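PDB 3L12: putative Glycerophosphoryl diester phosphodiesterase from Silicibacter pomeroyi, which probably belongs to the glycerophosphoryl diester phosphodiesterase family of TIM-barrel proteins and binds a magnesium ion. Local coordinates for residues Leu49-Val54 / Pro144-Glu149; Thr183-Phe188 / Pro201-Ser206. One frame throughout, in Å; residues are numbered along the deposited sequence.

Contact 1: residues Leu49-Val54 / Pro144-Glu149. With MG (magnesium ion), chain C.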
loop_
_atom_site.group_PDB
_atom_site.type_symbol
_atom_site.label_atom_id
_atom_site.label_comp_id
_atom_site.label_asym_id
_atom_site.label_seq_id
_atom_site.Cartn_x
_atom_site.Cartn_y
_atom_site.Cartn_z
ATOM N N LEU A 49 14.718 2.120 -4.051
ATOM C CA LEU A 49 14.258 2.743 -2.845
ATOM C C LEU A 49 15.157 3.876 -2.477
ATOM O O LEU A 49 16.372 3.766 -2.619
ATOM C CB LEU A 49 14.346 1.748 -1.666
ATOM C CG LEU A 49 13.601 0.413 -1.737
ATOM C CD1 LEU A 49 13.876 -0.433 -0.532
ATOM C CD2 LEU A 49 12.078 0.680 -1.894
ATOM N N GLU A 50 14.579 4.943 -1.954
ATOM C CA GLU A 50 15.334 5.983 -1.330
ATOM C C GLU A 50 15.007 5.994 0.161
ATOM O O GLU A 50 13.849 5.780 0.565
ATOM C CB GLU A 50 15.013 7.303 -1.942
ATOM C CG GLU A 50 15.838 8.497 -1.461
ATOM C CD GLU A 50 15.347 9.212 -0.206
ATOM O OE1 GLU A 50 14.293 8.874 0.332
ATOM O OE2 GLU A 50 16.022 10.192 0.259
ATOM N N PHE A 51 16.006 6.246 0.978
ATOM C CA PHE A 51 15.806 6.322 2.398
ATOM C C PHE A 51 16.961 7.142 2.999
ATOM O O PHE A 51 17.941 7.414 2.308
ATOM C CB PHE A 51 15.736 4.928 2.985
ATOM C CG PHE A 51 16.952 4.112 2.696
ATOM C CD1 PHE A 51 17.039 3.379 1.542
ATOM C CD2 PHE A 51 18.042 4.092 3.588
ATOM C CE1 PHE A 51 18.169 2.597 1.271
ATOM C CE2 PHE A 51 19.179 3.323 3.317
ATOM C CZ PHE A 51 19.213 2.562 2.146
ATOM N N ASP A 52 16.837 7.461 4.281
ATOM C CA ASP A 52 17.743 8.413 4.930
ATOM C C ASP A 52 18.436 7.738 6.074
ATOM O O ASP A 52 17.787 6.896 6.764
ATOM C CB ASP A 52 16.960 9.601 5.437
ATOM C CG ASP A 52 16.002 10.134 4.390
ATOM O OD1 ASP A 52 16.496 10.833 3.442
ATOM O OD2 ASP A 52 14.777 9.852 4.521
ATOM N N VAL A 53 19.690 8.129 6.313
ATOM C CA VAL A 53 20.447 7.562 7.413
ATOM C C VAL A 53 21.048 8.679 8.253
ATOM O O VAL A 53 21.596 9.630 7.727
ATOM C CB VAL A 53 21.544 6.608 6.925
ATOM C CG1 VAL A 53 22.387 6.022 8.103
ATOM C CG2 VAL A 53 20.909 5.479 6.074
ATOM N N VAL A 54 20.864 8.538 9.568
ATOM C CA VAL A 54 21.335 9.473 10.580
ATOM C C VAL A 54 22.029 8.670 11.707
ATOM O O VAL A 54 21.661 7.500 11.991
ATOM C CB VAL A 54 20.075 10.254 11.105
ATOM C CG1 VAL A 54 20.424 11.103 12.286
ATOM C CG2 VAL A 54 19.380 11.054 9.949
ATOM N N PRO A 144 16.493 -4.474 -4.313
ATOM C CA PRO A 144 16.382 -3.190 -4.984
ATOM C C PRO A 144 17.667 -2.390 -5.057
ATOM O O PRO A 144 18.627 -2.646 -4.303
ATOM C CB PRO A 144 15.421 -2.423 -4.090
ATOM C CG PRO A 144 15.585 -3.039 -2.780
ATOM C CD PRO A 144 15.906 -4.469 -2.958
ATOM N N TYR A 145 17.668 -1.404 -5.938
ATOM C CA TYR A 145 18.726 -0.425 -5.994
ATOM C C TYR A 145 18.426 0.505 -4.820
ATOM O O TYR A 145 17.248 0.775 -4.505
ATOM C CB TYR A 145 18.718 0.293 -7.358
ATOM C CG TYR A 145 19.167 -0.667 -8.405
ATOM C CD1 TYR A 145 18.291 -1.567 -8.998
ATOM C CD2 TYR A 145 20.494 -0.743 -8.733
ATOM C CE1 TYR A 145 18.768 -2.526 -9.908
ATOM C CE2 TYR A 145 20.946 -1.661 -9.656
ATOM C CZ TYR A 145 20.078 -2.538 -10.230
ATOM O OH TYR A 145 20.600 -3.441 -11.132
ATOM N N LEU A 146 19.475 1.018 -4.188
ATOM C CA LEU A 146 19.335 1.862 -3.005
ATOM C C LEU A 146 19.970 3.242 -3.196
ATOM O O LEU A 146 21.160 3.370 -3.509
ATOM C CB LEU A 146 20.034 1.173 -1.832
ATOM C CG LEU A 146 19.664 -0.277 -1.509
ATOM C CD1 LEU A 146 20.525 -0.749 -0.342
ATOM C CD2 LEU A 146 18.228 -0.457 -1.168
ATOM N N LEU A 147 19.169 4.272 -3.006
ATOM C CA LEU A 147 19.604 5.645 -3.021
ATOM C C LEU A 147 19.647 5.992 -1.523
ATOM O O LEU A 147 18.641 6.323 -0.897
ATOM C CB LEU A 147 18.575 6.446 -3.800
ATOM C CG LEU A 147 18.913 7.778 -4.358
ATOM C CD1 LEU A 147 20.188 7.729 -5.309
ATOM C CD2 LEU A 147 17.711 8.324 -5.098
ATOM N N LEU A 148 20.841 5.850 -0.950
ATOM C CA LEU A 148 21.062 5.977 0.489
ATOM C C LEU A 148 21.448 7.411 0.799
ATOM O O LEU A 148 22.562 7.886 0.504
ATOM C CB LEU A 148 22.117 4.955 0.899
ATOM C CG LEU A 148 22.404 4.760 2.368
ATOM C CD1 LEU A 148 23.196 3.469 2.506
ATOM C CD2 LEU A 148 23.115 5.966 3.044
ATOM N N GLU A 149 20.485 8.134 1.359
ATOM C CA GLU A 149 20.691 9.567 1.659
ATOM C C GLU A 149 21.399 9.690 3.015
ATOM O O GLU A 149 20.806 9.394 4.069
ATOM C CB GLU A 149 19.401 10.382 1.650
ATOM C CG GLU A 149 19.717 11.874 1.694
ATOM C CD GLU A 149 18.548 12.824 1.793
ATOM O OE1 GLU A 149 17.425 12.487 1.413
ATOM O OE2 GLU A 149 18.815 14.004 2.217
HETATM MG MG MG C . 15.673 11.661 1.730
HETATM O O HOH W 1 13.899 10.691 2.208
HETATM O O HOH W 2 15.020 13.346 2.865
#
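The magnesium site of this TIM-barrel protein straddles two neighbouring parallel strands, with Glu50 and Asp52 on one and Glu149 on the other. Glu50 OE2, Asp52 OD1 and Glu149 OE1 bind magnesium at 2.1, 2.1 and 2.0 Å, and two waters and one further atom complete six ligands. The metal draws Glu149 OE1 to within 2.8 Å of Asp52 OD1, a closeness of carboxylates that its charge probably offsets. Glu149 reaches the metal with an extended chain, whereas Glu50 bends at chi2 (-86°). Water 1, itself on the metal, donates to both Glu50 OE1 and Asp52 OD2, holding these carboxylates in their rotation; Asn33 ND2 also bonds Asp52 OD2.

Five backbone bonds zip the strands together, among them Leu147 N to Leu49 O (2.9 Å). On the other face of the sheet, the hydrophobic residues meet: Phe51 CE2 lies 3.7 Å from Leu148 CG, and the edge of the Phe51 ring meets Leu146 CB. With CG between backbone N and carbonyl carbon (chi1 57°), the ring swings across to the partner strand. Leu49 CD1 packs on Pro144 CG. Helices 35-43 and 129-137 cover this apolar face, while strand 183-187 continues the sheet beyond 145-150.

Contact 2: residues Thr183-Phe188 / Pro201-Ser206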
loop_
_atom_site.group_PDB
_atom_site.type_symbol
_atom_site.label_atom_id
_atom_site.label_comp_id
_atom_site.label_asym_id
_atom_site.label_seq_id
_atom_site.Cartn_x
_atom_site.Cartn_y
_atom_site.Cartn_z
ATOM N N THR A 183 24.121 -0.124 -4.057
ATOM C CA THR A 183 24.113 1.110 -3.283
ATOM C C THR A 183 24.748 2.335 -3.945
ATOM O O THR A 183 25.844 2.287 -4.481
ATOM C CB THR A 183 24.854 0.867 -1.948
ATOM O OG1 THR A 183 24.217 -0.213 -1.244
ATOM C CG2 THR A 183 24.859 2.151 -1.084
ATOM N N VAL A 184 24.013 3.439 -3.824
ATOM C CA VAL A 184 24.432 4.732 -4.281
ATOM C C VAL A 184 24.464 5.676 -3.099
ATOM O O VAL A 184 23.489 5.782 -2.361
ATOM C CB VAL A 184 23.467 5.295 -5.347
ATOM C CG1 VAL A 184 23.918 6.681 -5.827
ATOM C CG2 VAL A 184 23.349 4.334 -6.503
HETATM N N MSE A 185 25.589 6.359 -2.905
HETATM C CA MSE A 185 25.760 7.294 -1.815
HETATM C C MSE A 185 25.223 8.665 -2.262
HETATM O O MSE A 185 25.683 9.217 -3.227
HETATM C CB MSE A 185 27.219 7.307 -1.400
HETATM C CG MSE A 185 27.725 5.917 -0.980
HETATM SE SE MSE A 185 27.047 5.232 0.676
HETATM C CE MSE A 185 28.352 5.949 1.845
ATOM N N HIS A 186 24.249 9.192 -1.519
ATOM C CA HIS A 186 23.381 10.301 -1.942
ATOM C C HIS A 186 23.283 11.350 -0.849
ATOM O O HIS A 186 23.103 10.982 0.310
ATOM C CB HIS A 186 22.041 9.598 -2.261
ATOM C CG HIS A 186 20.873 10.446 -2.643
ATOM N ND1 HIS A 186 20.744 11.056 -3.875
ATOM C CD2 HIS A 186 19.691 10.639 -2.000
ATOM C CE1 HIS A 186 19.555 11.640 -3.941
ATOM N NE2 HIS A 186 18.898 11.396 -2.824
ATOM N N SER A 187 23.406 12.642 -1.190
ATOM C CA SER A 187 23.337 13.662 -0.159
ATOM C C SER A 187 23.221 15.078 -0.664
ATOM O O SER A 187 23.656 15.401 -1.772
ATOM C CB SER A 187 24.652 13.594 0.687
ATOM O OG SER A 187 24.511 14.217 1.966
ATOM N N PHE A 188 22.682 15.905 0.216
ATOM C CA PHE A 188 22.757 17.343 0.061
ATOM C C PHE A 188 24.139 17.830 0.503
ATOM O O PHE A 188 24.551 18.905 0.123
ATOM C CB PHE A 188 21.738 18.096 0.920
ATOM C CG PHE A 188 20.372 18.227 0.296
ATOM C CD1 PHE A 188 20.124 19.164 -0.683
ATOM C CD2 PHE A 188 19.351 17.431 0.731
ATOM C CE1 PHE A 188 18.826 19.318 -1.201
ATOM C CE2 PHE A 188 18.061 17.584 0.182
ATOM C CZ PHE A 188 17.836 18.523 -0.756
ATOM N N PRO A 201 35.402 4.357 -3.379
ATOM C CA PRO A 201 35.362 4.817 -4.751
ATOM C C PRO A 201 34.559 3.903 -5.667
ATOM O O PRO A 201 34.220 4.305 -6.789
ATOM C CB PRO A 201 36.842 4.817 -5.170
ATOM C CG PRO A 201 37.501 3.915 -4.218
ATOM C CD PRO A 201 36.791 4.110 -2.940
ATOM N N ASP A 202 34.270 2.701 -5.187
ATOM C CA ASP A 202 33.464 1.735 -5.905
ATOM C C ASP A 202 31.978 2.067 -5.901
ATOM O O ASP A 202 31.265 1.548 -6.738
ATOM C CB ASP A 202 33.691 0.316 -5.353
ATOM C CG ASP A 202 33.551 0.206 -3.825
ATOM O OD1 ASP A 202 34.248 0.948 -3.049
ATOM O OD2 ASP A 202 32.758 -0.684 -3.403
ATOM N N LEU A 203 31.522 2.952 -5.000
ATOM C CA LEU A 203 30.109 3.314 -4.902
ATOM C C LEU A 203 29.903 4.669 -5.556
ATOM O O LEU A 203 30.625 5.637 -5.226
ATOM C CB LEU A 203 29.633 3.322 -3.448
ATOM C CG LEU A 203 29.884 2.073 -2.612
ATOM C CD1 LEU A 203 29.257 2.277 -1.216
ATOM C CD2 LEU A 203 29.321 0.834 -3.269
ATOM N N PRO A 204 28.950 4.764 -6.491
ATOM C CA PRO A 204 28.750 6.053 -7.101
ATOM C C PRO A 204 28.139 7.047 -6.099
ATOM O O PRO A 204 27.539 6.644 -5.100
ATOM C CB PRO A 204 27.848 5.752 -8.303
ATOM C CG PRO A 204 27.087 4.544 -7.922
ATOM C CD PRO A 204 28.015 3.753 -7.006
ATOM N N THR A 205 28.312 8.338 -6.404
ATOM C CA THR A 205 27.852 9.434 -5.577
ATOM C C THR A 205 26.759 10.194 -6.343
ATOM O O THR A 205 26.869 10.409 -7.572
ATOM C CB THR A 205 29.022 10.381 -5.159
ATOM O OG1 THR A 205 29.734 10.799 -6.318
ATOM C CG2 THR A 205 30.010 9.666 -4.209
ATOM N N SER A 206 25.759 10.626 -5.585
ATOM C CA SER A 206 24.573 11.313 -6.093
ATOM C C SER A 206 24.333 12.610 -5.325
ATOM O O SER A 206 24.229 12.610 -4.109
ATOM C CB SER A 206 23.392 10.365 -5.918
ATOM O OG SER A 206 22.176 10.983 -6.229
#
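Met185 O, a backbone acceptor between two strands, takes the N-H of Ser206 at 2.7 Å and also meets a CA-H...O contact from Thr205 CA at 3.2 Å. Met185 N in turn donates to Pro204 O, and Ser187 N to Ser206 O, completing a short parallel ladder. Proline suits position 204: it has no N-H to offer, but its carbonyl still serves the neighbouring strand.

The side-chain link is between His186 and Ser206, which face the barrel interior together. Ser206 OG sits at the imidazole edge, near the ring plane, 2.8 Å from His186 ND1; either atom could be the donor, and the angle of 161° makes the bond fairly straight. Both side chains set out anti to their backbone N (chi1 176° for His186, 173° for Ser206), which brings the serine hydroxyl up to the imidazole edge; serine suits the place because its short side chain ends in a hydroxyl that can either give or take a proton. The bond helps fix the rotation of the imidazole, whose NE2 is hydrogen-bonded to an unknown ligand.

Val184 uses both branches: CG1 lies 3.7 Å from Ser206 CB, and CG2 reaches Pro204 CG, the side chains of Val184 and Pro204 crossing at about a right angle. On the opposite face, selenomethionine Met185 bends at chi2 and chi3, and its CG touches Leu203 CD1 at 4.0 Å. The flexible chain lets it follow the apolar surface that Leu203 helps to build. Thr183 O is buried here without a hydrogen-bonding partner, with Pro204 CD against it.

Val170 and Leu171 of helix 160-176 pack on Met185, and Leu171 also on Leu203. Within the sheet, strand 145-150 lies beside 183-187, and strand 248-251 follows 205-209, its Leu248 and Cys250 touching Ser206.

In the fold
From the N terminus, the chain runs through strand 48-55, and contact 1 closes a long excursion of 89 residues, containing helix 129-137, when strand 145-150 returns beside it. Helix 160-176 then leads to strand 183-187. Contact 2 closes the much shorter beta-alpha-beta crossover through helix 190-199 into strand 205-209. The two closures follow in series, neither nesting nor crossing. They meet because strands 145-150 and 183-187 are neighbours: Leu146 O lies 2.9 Å from Val184 N, a probable hydrogen bond, and Glu149 CB packs on His186 CD2. Four adjacent parallel strands of the barrel are thereby joined, with the nearest atom of the His186 side chain about 6 Å from the magnesium.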